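Side-chain contacts in Lmo0812 protein (Listeria monocytogenes serovar 1/2a, PDB 4YF1), which is probably an HD-domain phosphohydrolase that may remove the 3'-diphosphate from guanosine-3',5'-bis(diphosphate): residues K129-S134 / W140-R145; Y153-K158 / R179-I184; M67-I72 / E79-V84; N38-L43 / A55-D60; A85-N90 / A100-Q105. All blocks are in the same frame, centred on the assembly; numbering follows the deposited sequence. Where two conformers were deposited one is given.

Interaction 1 of 5, residues K129-S134 / W140-R145; sequences KYALSS and WSYFKR
At the C-terminal end of helix 111-132, A131 and L132 meet Y142 of the short, weakly bonded helix 139-142, closing a surface turn of the all-helical HD domain whose residues 135-136 could not be modelled. With chi1 at -179°, Y142 sends its ring back toward the helix end, and the two residues touch different parts of it. The methyl CB of A131 comes up to the phenol end, 3.8 Å from Y142 CE1. Nearer the backbone, L132 CD2 lies 4.0 Å from Y142 CB, the two side chains crossing at a slant. Y142 CD2 also stands over the centre of the F143 ring, 3.6 Å above its plane, and both aromatics touch V128 one turn back along the long helix. At the helix end, K129 O takes the N and OG of S133 from opposite faces of its carbonyl plane. Across the contact itself no hydrogen bond forms, so this small surface patch depends on apolar fit and dispersion.

Interaction 2 of 5, residues Y153-K158 / R179-I184; sequences YNQGIK and RLVKWI
V181 points toward the facing helix, and three side chains of residues 153-158 gather round its two methyls. Its CG1, anti to the backbone N (chi1 172°), touches both Q155 and K158: Q155 CG is 3.9 Å from V181 CG1, and K158 CD approaches the same methyl at 3.9 Å. Both longer chains run past the valine at a slant, so it is their methylene carbons and not their polar ends that do the touching. The other methyl, V181 CG2, meets N154, with N154 CB 4.0 Å away. For K158 the route is set by chi1 at 166°, which carries the aliphatic stem across the valine before the chain bends at its last torsion. No hydrogen bond crosses between the segments; one branched residue packs against alkyl groups, buried on the N154 side and more open on the lysine side. The two helices run nearly antiparallel, at 150°, with the axes of the two segments 9.9 Å apart at their closest. Helix 111-132 packs on the same helix as V181, putting L125 against V181, and L122 and T126 against L180. From helix 147-160, Y153 and I157 reach helix 95-108, Y153 packing on K99 and T102 and I157 on I103 and V106.

Interaction 3 of 5, residues M67-I72 / E79-V84; sequences MTDADI and EVADLV. With NA (sodium ion), chain E.
A chi1 of -63° places I72 CG2 anti to its own backbone N, and a chi2 of -179° stretches CD1 outward, so the two branches strike different parts of segment 79-84. The contact joins consecutive helices 69-76 and 78-87, a tight helical hairpin of the HD domain. I72 CG2 presses on the backbone beside A81, 3.7 Å from A81 CA, with V80 CG1 at its flank. The other branch meets its partner tip to tip, I72 CD1 lying 3.8 Å from V84 CG1. Beside this apolar contact a water donates to both D69 OD1 (2.7 Å) and A81 O (2.9 Å), bridging the helices; the other oxygen of D69 is in a salt bridge with R73. T68 and D71 form a capping box at the start of helix 69-76: D71 N donates to T68 OG1, while T68 N donates to D71 OD2. Just ahead of this cap, the selenomethionine M67 gives its carbonyl oxygen to the sodium ion, M67 O lying 2.4 Å from the metal, with V62 and T65 completing the protein ligands.

Interaction 4 of 5, residues N38-L43 / A55-D60; sequences NVARIL and AGLLHD
No flat side chain lies between the segments where V39, A40 and L43 meet G56 and L57; the imidazole of H59, on the helix of G56 and L57, instead stacks on H87. What touches is aliphatic. A40 CB meets one branch of L57 at 3.9 Å, from A40 CB to L57 CD1, a branch brought round by chi1 of -167° and chi2 of 77°. Beside it, the bare backbone of G56 is the seat for two side chains: L43 CD1 rests 4.0 Å from G56 CA, and V39 CG1 comes within 4.1 Å of G56 O. With no side chain at G56, the leucine and valine settle directly against the helix backbone, and the axes of the two segments approach to 8.1 Å, nearly antiparallel (160°). All five residues are buried. H59 and D60 are probably the HD pair, their side chains converging with those of H35 and D120, as in HD-type metal sites; no metal is bound to them here. Helix 111-132 backs L43 through A115, L116 and A119, helix 78-87 covers A55 and L58, and L57 packs on L57 of the second subunit.

Interaction 5 of 5, residues A85-N90 / A100-Q105; sequences ASHTEN and AHTIEQ
S86 and Q105 make the closest approach: the end of the Q105 side chain passes close by the serine's carbonyl oxygen, its NE2 3.5 Å from S86 O at an angle too poor for a hydrogen bond, and 3.6 Å from S86 CB. The bend at chi2 (72°) turns that amide in toward S86. Their polar ends share a water that donates to S86 OG (2.7 Å) and accepts from Q105 NE2, while the serine hydroxyl is also bonded to L83 O. Further along, T102 CG2 comes slantwise to the H87 ring, 4.1 Å from H87 CE1. A second water sits between T102 OG1 and H87 ND1, in the ring plane at its edge. The contact thus joins the end of helix 78-87 to helix 95-108 within the HD domain. In the conformer described, H87 NE2 is hydrogen-bonded to D120 OD2, so H87 probably belongs to the second shell of the putative HD-type site. A third water joins T102 OG1 to E89 OE2, and salt bridges to K91, R98 and K99 hold E89 from outside.

Overall arrangement
Interactions 4 and 5 flank the putative HD site and meet there, H59 CE1 lying 3.5 Å from H87 CD2. Interaction 3 adjoins interaction 4 through L83 CB and A55 CB, 3.6 Å apart, and both reach the second subunit; interaction 3 also shares helix 78-87 with interaction 5. Interaction 5 also meets interaction 2, through T102 and Y153, and helix 172-184 of interaction 2 carries W183 to K129 of interaction 1, a cation-pi pair with K129 NZ 3.5 Å from W183 CE2. Interactions 3, 4 and 5 all touch one another, and interaction 2 links them to interaction 1; the centres of 1 and 3 are about 32 Å apart. The sodium ion, about 14 Å from the H87 side chain, is not bound by the HD-pattern residues.

Interaction 1 of 5, residues K129-S134 / W140-R145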
# COMPACT_ATOMS: atom_id res chain seq x y z
N LYS A 129 -6.60 11.85 20.23
CA LYS A 129 -5.84 12.37 21.40
C LYS A 129 -5.19 13.72 21.10
O LYS A 129 -5.21 14.65 21.94
CB LYS A 129 -4.77 11.37 21.86
CG LYS A 129 -3.87 11.88 22.99
CD LYS A 129 -2.72 10.92 23.25
CE LYS A 129 -1.71 11.48 24.24
NZ LYS A 129 -2.30 11.68 25.58
N TYR A 130 -4.62 13.82 19.90
CA TYR A 130 -3.98 15.03 19.41
C TYR A 130 -4.99 16.18 19.38
O TYR A 130 -4.69 17.30 19.84
CB TYR A 130 -3.39 14.76 18.02
CG TYR A 130 -2.59 15.89 17.44
CD1 TYR A 130 -3.21 16.93 16.73
CD2 TYR A 130 -1.19 15.92 17.56
CE1 TYR A 130 -2.48 17.97 16.19
CE2 TYR A 130 -0.45 16.96 17.02
CZ TYR A 130 -1.10 17.98 16.34
OH TYR A 130 -0.38 19.02 15.79
N ALA A 131 -6.19 15.91 18.86
CA ALA A 131 -7.24 16.94 18.78
C ALA A 131 -7.70 17.38 20.17
O ALA A 131 -7.84 18.58 20.43
CB ALA A 131 -8.42 16.45 17.97
N LEU A 132 -7.89 16.42 21.07
CA LEU A 132 -8.33 16.71 22.44
C LEU A 132 -7.28 17.44 23.28
O LEU A 132 -7.64 18.22 24.18
CB LEU A 132 -8.75 15.43 23.17
CG LEU A 132 -9.97 14.71 22.61
CD1 LEU A 132 -10.15 13.38 23.33
CD2 LEU A 132 -11.24 15.55 22.71
N SER A 133 -6.01 17.21 22.98
CA SER A 133 -4.91 17.85 23.72
C SER A 133 -4.85 19.38 23.55
O SER A 133 -4.21 20.05 24.36
CB SER A 133 -3.57 17.23 23.35
OG SER A 133 -3.54 15.86 23.73
N SER A 134 -5.52 19.92 22.52
CA SER A 134 -5.53 21.38 22.31
C SER A 134 -6.57 22.07 23.20
O SER A 134 -7.78 21.89 23.03
CB SER A 134 -5.80 21.72 20.84
OG SER A 134 -7.10 21.34 20.44
N TRP A 140 -16.72 15.35 25.71
CA TRP A 140 -18.18 15.16 25.75
C TRP A 140 -18.87 15.78 24.54
O TRP A 140 -20.08 15.54 24.33
CB TRP A 140 -18.79 15.77 27.02
CG TRP A 140 -18.15 15.31 28.26
CD1 TRP A 140 -17.21 15.97 28.98
CD2 TRP A 140 -18.36 14.05 28.90
NE1 TRP A 140 -16.83 15.21 30.06
CE2 TRP A 140 -17.51 14.02 30.03
CE3 TRP A 140 -19.18 12.95 28.64
CZ2 TRP A 140 -17.46 12.93 30.91
CZ3 TRP A 140 -19.13 11.86 29.51
CH2 TRP A 140 -18.27 11.86 30.63
N SER A 141 -18.14 16.59 23.77
CA SER A 141 -18.69 17.29 22.61
C SER A 141 -17.98 16.95 21.32
O SER A 141 -18.45 17.29 20.25
CB SER A 141 -18.56 18.82 22.81
OG SER A 141 -19.18 19.28 24.01
N TYR A 142 -16.86 16.24 21.42
CA TYR A 142 -16.04 15.97 20.25
C TYR A 142 -16.59 15.03 19.19
O TYR A 142 -16.47 15.33 18.00
CB TYR A 142 -14.69 15.44 20.71
CG TYR A 142 -13.74 15.16 19.58
CD1 TYR A 142 -13.05 16.19 18.94
CD2 TYR A 142 -13.53 13.85 19.14
CE1 TYR A 142 -12.18 15.93 17.89
CE2 TYR A 142 -12.67 13.58 18.10
CZ TYR A 142 -11.99 14.61 17.48
OH TYR A 142 -11.13 14.31 16.45
N PHE A 143 -17.18 13.91 19.59
CA PHE A 143 -17.59 12.87 18.61
C PHE A 143 -18.96 13.07 17.97
O PHE A 143 -19.98 13.18 18.68
CB PHE A 143 -17.59 11.51 19.29
CG PHE A 143 -16.23 11.08 19.76
CD1 PHE A 143 -15.32 10.55 18.86
CD2 PHE A 143 -15.89 11.15 21.10
CE1 PHE A 143 -14.07 10.12 19.29
CE2 PHE A 143 -14.63 10.73 21.54
CZ PHE A 143 -13.73 10.21 20.63
N LYS A 144 -19.01 13.05 16.64
CA LYS A 144 -20.28 13.18 15.94
C LYS A 144 -21.25 12.06 16.30
O LYS A 144 -22.47 12.29 16.35
CB LYS A 144 -20.10 13.28 14.41
CG LYS A 144 -21.39 13.55 13.63
CD LYS A 144 -22.10 14.83 14.10
CE LYS A 144 -23.43 15.09 13.41
NZ LYS A 144 -23.30 15.20 11.94
N ARG A 145 -20.74 10.84 16.55
CA ARG A 145 -21.62 9.74 16.94
C ARG A 145 -21.88 9.75 18.47
O ARG A 145 -22.53 8.86 19.00
CB ARG A 145 -20.98 8.38 16.56
CG ARG A 145 -21.97 7.41 15.97
CD ARG A 145 -22.55 7.93 14.67
NE ARG A 145 -21.49 8.49 13.81
CZ ARG A 145 -21.63 9.51 12.97
NH1 ARG A 145 -22.78 10.22 12.89
NH2 ARG A 145 -20.57 9.91 12.25

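Interaction 2 of 5, residues Y153-K158 / R179-I184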
# COMPACT_ATOMS: atom_id res chain seq x y z
N TYR A 153 -17.60 1.40 21.67
CA TYR A 153 -16.88 0.81 20.53
C TYR A 153 -15.40 0.52 20.81
O TYR A 153 -14.93 -0.63 20.67
CB TYR A 153 -17.06 1.73 19.31
CG TYR A 153 -16.30 1.31 18.08
CD1 TYR A 153 -16.26 -0.02 17.70
CD2 TYR A 153 -15.70 2.26 17.24
CE1 TYR A 153 -15.58 -0.41 16.57
CE2 TYR A 153 -15.03 1.86 16.07
CZ TYR A 153 -14.98 0.53 15.75
OH TYR A 153 -14.36 0.08 14.58
N ASN A 154 -14.69 1.55 21.25
CA ASN A 154 -13.26 1.45 21.53
C ASN A 154 -12.96 0.53 22.71
O ASN A 154 -12.02 -0.31 22.65
CB ASN A 154 -12.66 2.85 21.67
CG ASN A 154 -12.61 3.58 20.34
OD1 ASN A 154 -13.45 4.45 20.01
ND2 ASN A 154 -11.67 3.19 19.54
N GLN A 155 -13.81 0.58 23.74
CA GLN A 155 -13.66 -0.35 24.86
C GLN A 155 -13.92 -1.77 24.38
O GLN A 155 -13.21 -2.73 24.80
CB GLN A 155 -14.56 0.04 26.04
CG GLN A 155 -13.98 1.20 26.76
CD GLN A 155 -14.76 1.59 28.00
OE1 GLN A 155 -15.90 1.16 28.22
NE2 GLN A 155 -14.14 2.36 28.82
N GLY A 156 -14.88 -1.93 23.45
CA GLY A 156 -15.16 -3.25 22.87
C GLY A 156 -13.93 -3.86 22.15
O GLY A 156 -13.63 -5.06 22.31
N ILE A 157 -13.25 -3.04 21.34
CA ILE A 157 -12.04 -3.50 20.63
C ILE A 157 -10.98 -3.84 21.69
O ILE A 157 -10.44 -4.95 21.71
CB ILE A 157 -11.47 -2.44 19.65
CG1 ILE A 157 -12.49 -2.07 18.54
CG2 ILE A 157 -10.17 -2.94 19.02
CD1 ILE A 157 -13.01 -3.24 17.74
N LYS A 158 -10.73 -2.88 22.59
CA LYS A 158 -9.73 -3.08 23.63
C LYS A 158 -9.97 -4.35 24.46
O LYS A 158 -9.03 -5.14 24.69
CB LYS A 158 -9.58 -1.85 24.52
CG LYS A 158 -8.83 -2.10 25.81
CD LYS A 158 -8.89 -0.88 26.69
CE LYS A 158 -8.78 -1.26 28.16
NZ LYS A 158 -9.98 -2.03 28.62
N ARG A 179 -3.78 1.93 26.13
CA ARG A 179 -3.47 3.16 26.87
C ARG A 179 -4.26 4.35 26.32
O ARG A 179 -4.77 5.16 27.09
CB ARG A 179 -1.97 3.48 26.89
CG ARG A 179 -1.12 2.51 27.71
CD ARG A 179 0.31 3.03 27.92
NE ARG A 179 0.99 3.42 26.68
CZ ARG A 179 1.71 2.62 25.89
NH1 ARG A 179 1.86 1.33 26.16
NH2 ARG A 179 2.27 3.11 24.79
N LEU A 180 -4.35 4.46 24.99
CA LEU A 180 -5.14 5.53 24.39
C LEU A 180 -6.63 5.45 24.76
O LEU A 180 -7.26 6.50 25.03
CB LEU A 180 -5.02 5.57 22.87
CG LEU A 180 -3.90 6.41 22.30
CD1 LEU A 180 -3.71 6.13 20.84
CD2 LEU A 180 -4.19 7.88 22.52
N VAL A 181 -7.20 4.24 24.74
CA VAL A 181 -8.62 4.08 25.11
C VAL A 181 -8.85 4.51 26.55
O VAL A 181 -9.83 5.24 26.85
CB VAL A 181 -9.11 2.65 24.83
CG1 VAL A 181 -10.52 2.40 25.38
CG2 VAL A 181 -9.09 2.40 23.33
N LYS A 182 -7.96 4.09 27.44
CA LYS A 182 -8.03 4.45 28.87
C LYS A 182 -7.90 5.96 29.08
O LYS A 182 -8.60 6.55 29.92
CB LYS A 182 -6.94 3.70 29.65
CG LYS A 182 -7.02 3.87 31.16
CD LYS A 182 -6.05 2.93 31.86
CE LYS A 182 -6.15 3.03 33.37
NZ LYS A 182 -5.15 2.16 34.05
N TRP A 183 -7.02 6.60 28.29
CA TRP A 183 -6.81 8.05 28.39
C TRP A 183 -8.01 8.85 27.88
O TRP A 183 -8.47 9.78 28.54
CB TRP A 183 -5.57 8.49 27.59
CG TRP A 183 -5.14 9.94 27.89
CD1 TRP A 183 -4.26 10.34 28.86
CD2 TRP A 183 -5.57 11.14 27.23
NE1 TRP A 183 -4.12 11.71 28.84
CE2 TRP A 183 -4.91 12.23 27.85
CE3 TRP A 183 -6.45 11.41 26.17
CZ2 TRP A 183 -5.11 13.57 27.46
CZ3 TRP A 183 -6.65 12.75 25.77
CH2 TRP A 183 -5.98 13.80 26.41
N ILE A 184 -8.49 8.51 26.69
CA ILE A 184 -9.61 9.22 26.10
C ILE A 184 -10.95 8.96 26.82
O ILE A 184 -11.70 9.90 27.05
CB ILE A 184 -9.73 8.92 24.60
CG1 ILE A 184 -8.49 9.45 23.87
CG2 ILE A 184 -11.01 9.50 24.00
CD1 ILE A 184 -8.38 9.01 22.44

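Interaction 3 of 5, residues M67-I72 / E79-V84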
# COMPACT_ATOMS: atom_id res chain seq x y z
N MSE A 67 -13.10 1.74 -5.60
CA MSE A 67 -12.35 0.49 -5.73
C MSE A 67 -13.12 -0.57 -4.96
O MSE A 67 -13.67 -0.30 -3.89
CB MSE A 67 -10.92 0.65 -5.19
CG MSE A 67 -10.07 -0.60 -5.42
SE MSE A 67 -8.20 -0.27 -4.87
CE MSE A 67 -7.38 -1.37 -6.29
N THR A 68 -13.15 -1.78 -5.52
CA THR A 68 -13.91 -2.90 -4.95
C THR A 68 -13.06 -4.11 -4.59
O THR A 68 -11.87 -4.17 -4.91
CB THR A 68 -14.92 -3.40 -6.00
OG1 THR A 68 -14.22 -4.00 -7.10
CG2 THR A 68 -15.80 -2.26 -6.50
N ASP A 69 -13.71 -5.09 -3.97
CA ASP A 69 -13.09 -6.36 -3.64
C ASP A 69 -12.53 -7.03 -4.91
O ASP A 69 -11.43 -7.59 -4.89
CB ASP A 69 -14.13 -7.30 -3.01
CG ASP A 69 -13.57 -8.69 -2.75
OD1 ASP A 69 -12.88 -8.89 -1.73
OD2 ASP A 69 -13.83 -9.59 -3.56
N ALA A 70 -13.31 -7.00 -5.99
CA ALA A 70 -12.90 -7.60 -7.26
C ALA A 70 -11.63 -6.94 -7.84
O ALA A 70 -10.78 -7.63 -8.39
CB ALA A 70 -14.03 -7.54 -8.27
N ASP A 71 -11.54 -5.62 -7.72
CA ASP A 71 -10.34 -4.87 -8.16
C ASP A 71 -9.11 -5.32 -7.36
O ASP A 71 -8.04 -5.57 -7.94
CB ASP A 71 -10.52 -3.37 -7.99
CG ASP A 71 -11.63 -2.79 -8.85
OD1 ASP A 71 -11.81 -3.25 -10.00
OD2 ASP A 71 -12.31 -1.85 -8.38
N ILE A 72 -9.25 -5.45 -6.04
CA ILE A 72 -8.11 -5.91 -5.22
C ILE A 72 -7.66 -7.32 -5.60
O ILE A 72 -6.47 -7.56 -5.71
CB ILE A 72 -8.41 -5.83 -3.71
CG1 ILE A 72 -8.64 -4.36 -3.34
CG2 ILE A 72 -7.24 -6.38 -2.89
CD1 ILE A 72 -8.93 -4.13 -1.88
N GLU A 79 -5.13 -13.57 -1.37
CA GLU A 79 -4.67 -13.47 0.02
C GLU A 79 -4.86 -12.05 0.56
O GLU A 79 -5.42 -11.87 1.64
CB GLU A 79 -3.21 -13.86 0.20
CG GLU A 79 -2.92 -15.35 0.11
CD GLU A 79 -1.52 -15.70 0.59
OE1 GLU A 79 -0.77 -16.35 -0.18
OE2 GLU A 79 -1.14 -15.31 1.72
N VAL A 80 -4.35 -11.06 -0.18
CA VAL A 80 -4.54 -9.66 0.21
C VAL A 80 -6.04 -9.29 0.20
O VAL A 80 -6.54 -8.64 1.13
CB VAL A 80 -3.71 -8.74 -0.70
CG1 VAL A 80 -4.07 -7.28 -0.51
CG2 VAL A 80 -2.23 -8.98 -0.45
N ALA A 81 -6.76 -9.71 -0.85
CA ALA A 81 -8.20 -9.40 -0.96
C ALA A 81 -8.96 -9.93 0.25
O ALA A 81 -9.78 -9.22 0.82
CB ALA A 81 -8.78 -9.95 -2.24
N ASP A 82 -8.63 -11.15 0.68
CA ASP A 82 -9.27 -11.76 1.84
C ASP A 82 -8.94 -11.06 3.14
O ASP A 82 -9.80 -10.95 4.03
CB ASP A 82 -8.94 -13.24 1.96
CG ASP A 82 -9.61 -14.07 0.88
OD1 ASP A 82 -10.54 -13.56 0.20
OD2 ASP A 82 -9.20 -15.24 0.71
N LEU A 83 -7.70 -10.61 3.27
CA LEU A 83 -7.31 -9.90 4.48
C LEU A 83 -8.10 -8.56 4.54
O LEU A 83 -8.65 -8.18 5.58
CB LEU A 83 -5.79 -9.68 4.54
CG LEU A 83 -4.97 -10.95 4.89
CD1 LEU A 83 -3.49 -10.72 4.63
CD2 LEU A 83 -5.21 -11.35 6.34
N VAL A 84 -8.18 -7.88 3.41
CA VAL A 84 -8.92 -6.63 3.31
C VAL A 84 -10.40 -6.81 3.64
O VAL A 84 -10.97 -6.04 4.43
CB VAL A 84 -8.76 -6.00 1.91
CG1 VAL A 84 -9.72 -4.83 1.73
CG2 VAL A 84 -7.34 -5.50 1.73
NA NA E . -15.34 0.83 -2.57
O HOH W 1 -11.40 -7.09 -0.42

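Interaction 4 of 5, residues N38-L43 / A55-D60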
# COMPACT_ATOMS: atom_id res chain seq x y z
N ASN A 38 0.36 5.39 7.69
CA ASN A 38 0.62 5.23 9.13
C ASN A 38 0.21 3.86 9.67
O ASN A 38 0.89 3.31 10.54
CB ASN A 38 -0.09 6.33 9.98
CG ASN A 38 0.56 7.71 9.87
OD1 ASN A 38 1.65 7.88 9.33
ND2 ASN A 38 -0.12 8.73 10.46
N VAL A 39 -0.90 3.32 9.18
CA VAL A 39 -1.37 2.00 9.60
C VAL A 39 -0.34 0.96 9.05
O VAL A 39 0.06 0.05 9.76
CB VAL A 39 -2.79 1.71 9.06
CG1 VAL A 39 -3.13 0.25 9.15
CG2 VAL A 39 -3.82 2.56 9.79
N ALA A 40 0.10 1.14 7.82
CA ALA A 40 1.11 0.19 7.23
C ALA A 40 2.40 0.18 8.05
O ALA A 40 3.01 -0.86 8.26
CB ALA A 40 1.39 0.57 5.77
N ARG A 41 2.83 1.36 8.52
CA ARG A 41 4.00 1.46 9.38
C ARG A 41 3.84 0.72 10.71
O ARG A 41 4.77 0.02 11.16
CB ARG A 41 4.36 2.94 9.62
CG ARG A 41 5.44 3.19 10.64
CD ARG A 41 5.82 4.66 10.79
NE ARG A 41 6.72 4.82 11.91
CZ ARG A 41 6.34 4.81 13.18
NH1 ARG A 41 5.03 4.76 13.52
NH2 ARG A 41 7.26 4.92 14.14
N ILE A 42 2.70 0.88 11.37
CA ILE A 42 2.43 0.17 12.62
C ILE A 42 2.54 -1.36 12.38
O ILE A 42 3.17 -2.05 13.11
CB ILE A 42 1.04 0.51 13.14
CG1 ILE A 42 1.02 1.97 13.64
CG2 ILE A 42 0.65 -0.42 14.26
CD1 ILE A 42 -0.36 2.58 13.74
N LEU A 43 1.95 -1.82 11.31
CA LEU A 43 1.98 -3.27 11.01
C LEU A 43 3.39 -3.79 10.65
O LEU A 43 3.77 -4.88 11.10
CB LEU A 43 0.98 -3.60 9.91
CG LEU A 43 -0.50 -3.39 10.32
CD1 LEU A 43 -1.42 -3.32 9.12
CD2 LEU A 43 -0.96 -4.50 11.26
N ALA A 55 -2.65 -5.08 3.06
CA ALA A 55 -4.09 -5.12 3.37
C ALA A 55 -4.42 -3.92 4.24
O ALA A 55 -5.48 -3.32 4.07
CB ALA A 55 -4.47 -6.42 4.07
N GLY A 56 -3.52 -3.56 5.16
CA GLY A 56 -3.78 -2.38 6.02
C GLY A 56 -3.81 -1.10 5.20
O GLY A 56 -4.65 -0.20 5.42
N LEU A 57 -2.89 -1.02 4.26
CA LEU A 57 -2.78 0.10 3.36
C LEU A 57 -4.06 0.29 2.49
O LEU A 57 -4.51 1.43 2.26
CB LEU A 57 -1.58 -0.14 2.43
CG LEU A 57 -1.07 1.01 1.60
CD1 LEU A 57 -0.26 1.96 2.47
CD2 LEU A 57 -0.21 0.47 0.46
N LEU A 58 -4.65 -0.82 2.03
CA LEU A 58 -5.80 -0.77 1.12
C LEU A 58 -7.18 -0.59 1.78
O LEU A 58 -8.17 -0.35 1.09
CB LEU A 58 -5.80 -2.00 0.24
CG LEU A 58 -4.59 -2.11 -0.69
CD1 LEU A 58 -4.59 -3.46 -1.39
CD2 LEU A 58 -4.55 -0.99 -1.71
N HIS A 59 -7.25 -0.70 3.11
CA HIS A 59 -8.52 -0.57 3.81
C HIS A 59 -9.33 0.67 3.39
O HIS A 59 -10.48 0.54 2.97
CB HIS A 59 -8.30 -0.66 5.33
CG HIS A 59 -9.50 -0.31 6.15
ND1 HIS A 59 -10.47 -1.23 6.48
CD2 HIS A 59 -9.90 0.87 6.69
CE1 HIS A 59 -11.42 -0.63 7.20
NE2 HIS A 59 -11.08 0.64 7.34
N ASP A 60 -8.72 1.86 3.49
CA ASP A 60 -9.41 3.13 3.11
C ASP A 60 -9.76 3.22 1.63
O ASP A 60 -10.73 3.87 1.26
CB ASP A 60 -8.56 4.36 3.43
CG ASP A 60 -8.45 4.66 4.91
OD1 ASP A 60 -8.96 3.90 5.77
OD2 ASP A 60 -7.83 5.71 5.20

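Interaction 5 of 5, residues A85-N90 / A100-Q105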
# COMPACT_ATOMS: atom_id res chain seq x y z
N ALA A 85 -11.01 -7.83 3.05
CA ALA A 85 -12.42 -8.10 3.27
C ALA A 85 -12.72 -8.43 4.72
O ALA A 85 -13.83 -8.15 5.18
CB ALA A 85 -12.91 -9.24 2.38
N SER A 86 -11.75 -9.01 5.44
CA SER A 86 -11.99 -9.37 6.83
C SER A 86 -12.37 -8.17 7.73
O SER A 86 -13.13 -8.36 8.69
CB SER A 86 -10.81 -10.11 7.45
OG SER A 86 -9.70 -9.26 7.74
N HIS A 87 -11.92 -6.97 7.41
CA HIS A 87 -12.21 -5.77 8.24
C HIS A 87 -13.05 -4.67 7.56
O HIS A 87 -13.26 -3.61 8.14
CB HIS A 87 -10.90 -5.17 8.75
CG HIS A 87 -11.06 -3.86 9.47
ND1 HIS A 87 -12.19 -3.55 10.19
CD2 HIS A 87 -10.19 -2.85 9.68
CE1 HIS A 87 -12.04 -2.36 10.76
NE2 HIS A 87 -10.83 -1.92 10.47
N THR A 88 -13.54 -4.95 6.37
CA THR A 88 -14.31 -3.96 5.59
C THR A 88 -15.74 -3.97 6.12
O THR A 88 -16.31 -5.03 6.31
CB THR A 88 -14.35 -4.31 4.08
OG1 THR A 88 -13.02 -4.31 3.55
CG2 THR A 88 -15.19 -3.30 3.29
N GLU A 89 -16.31 -2.79 6.35
CA GLU A 89 -17.68 -2.68 6.85
C GLU A 89 -18.67 -2.80 5.69
O GLU A 89 -18.36 -2.40 4.57
CB GLU A 89 -17.91 -1.33 7.55
CG GLU A 89 -17.12 -1.12 8.84
CD GLU A 89 -17.40 0.23 9.51
OE1 GLU A 89 -17.97 1.14 8.87
OE2 GLU A 89 -17.02 0.39 10.69
N ASN A 90 -19.82 -3.38 5.96
CA ASN A 90 -20.90 -3.38 4.99
C ASN A 90 -21.62 -2.04 5.24
O ASN A 90 -22.38 -1.92 6.21
CB ASN A 90 -21.83 -4.56 5.20
CG ASN A 90 -22.96 -4.61 4.18
OD1 ASN A 90 -23.52 -3.58 3.80
ND2 ASN A 90 -23.29 -5.82 3.73
N ALA A 100 -20.63 -3.46 15.97
CA ALA A 100 -20.73 -4.71 16.71
C ALA A 100 -20.05 -5.85 15.90
O ALA A 100 -19.43 -6.77 16.49
CB ALA A 100 -22.19 -5.06 16.94
N HIS A 101 -20.18 -5.78 14.58
CA HIS A 101 -19.59 -6.83 13.75
C HIS A 101 -18.06 -6.75 13.81
O HIS A 101 -17.38 -7.79 13.78
CB HIS A 101 -20.10 -6.80 12.32
CG HIS A 101 -21.55 -7.12 12.19
ND1 HIS A 101 -22.32 -6.67 11.14
CD2 HIS A 101 -22.40 -7.76 13.02
CE1 HIS A 101 -23.56 -7.06 11.30
NE2 HIS A 101 -23.64 -7.72 12.45
N THR A 102 -17.52 -5.55 13.91
CA THR A 102 -16.06 -5.39 14.04
C THR A 102 -15.54 -5.92 15.39
O THR A 102 -14.47 -6.60 15.44
CB THR A 102 -15.64 -3.97 13.74
OG1 THR A 102 -15.94 -3.71 12.38
CG2 THR A 102 -14.15 -3.73 13.98
N ILE A 103 -16.28 -5.69 16.46
CA ILE A 103 -15.93 -6.24 17.78
C ILE A 103 -15.89 -7.78 17.75
O ILE A 103 -14.90 -8.38 18.23
CB ILE A 103 -16.87 -5.71 18.88
CG1 ILE A 103 -16.63 -4.21 19.04
CG2 ILE A 103 -16.66 -6.44 20.21
CD1 ILE A 103 -17.72 -3.49 19.83
N GLU A 104 -16.90 -8.40 17.11
CA GLU A 104 -16.92 -9.86 17.01
C GLU A 104 -15.69 -10.34 16.21
O GLU A 104 -15.07 -11.36 16.56
CB GLU A 104 -18.23 -10.39 16.34
CG GLU A 104 -18.24 -11.92 16.10
CD GLU A 104 -19.46 -12.46 15.31
OE1 GLU A 104 -20.31 -11.66 14.84
OE2 GLU A 104 -19.58 -13.69 15.19
N GLN A 105 -15.36 -9.62 15.14
CA GLN A 105 -14.22 -9.99 14.30
C GLN A 105 -12.86 -9.84 15.04
O GLN A 105 -11.96 -10.72 14.90
CB GLN A 105 -14.27 -9.22 12.99
CG GLN A 105 -13.12 -9.44 12.05
CD GLN A 105 -13.15 -10.78 11.41
OE1 GLN A 105 -14.09 -11.57 11.56
NE2 GLN A 105 -12.13 -11.04 10.64
O HOH W 2 -10.09 -8.58 10.35
O HOH W 3 -14.87 -4.66 10.39
O HOH W 4 -15.41 -1.22 12.08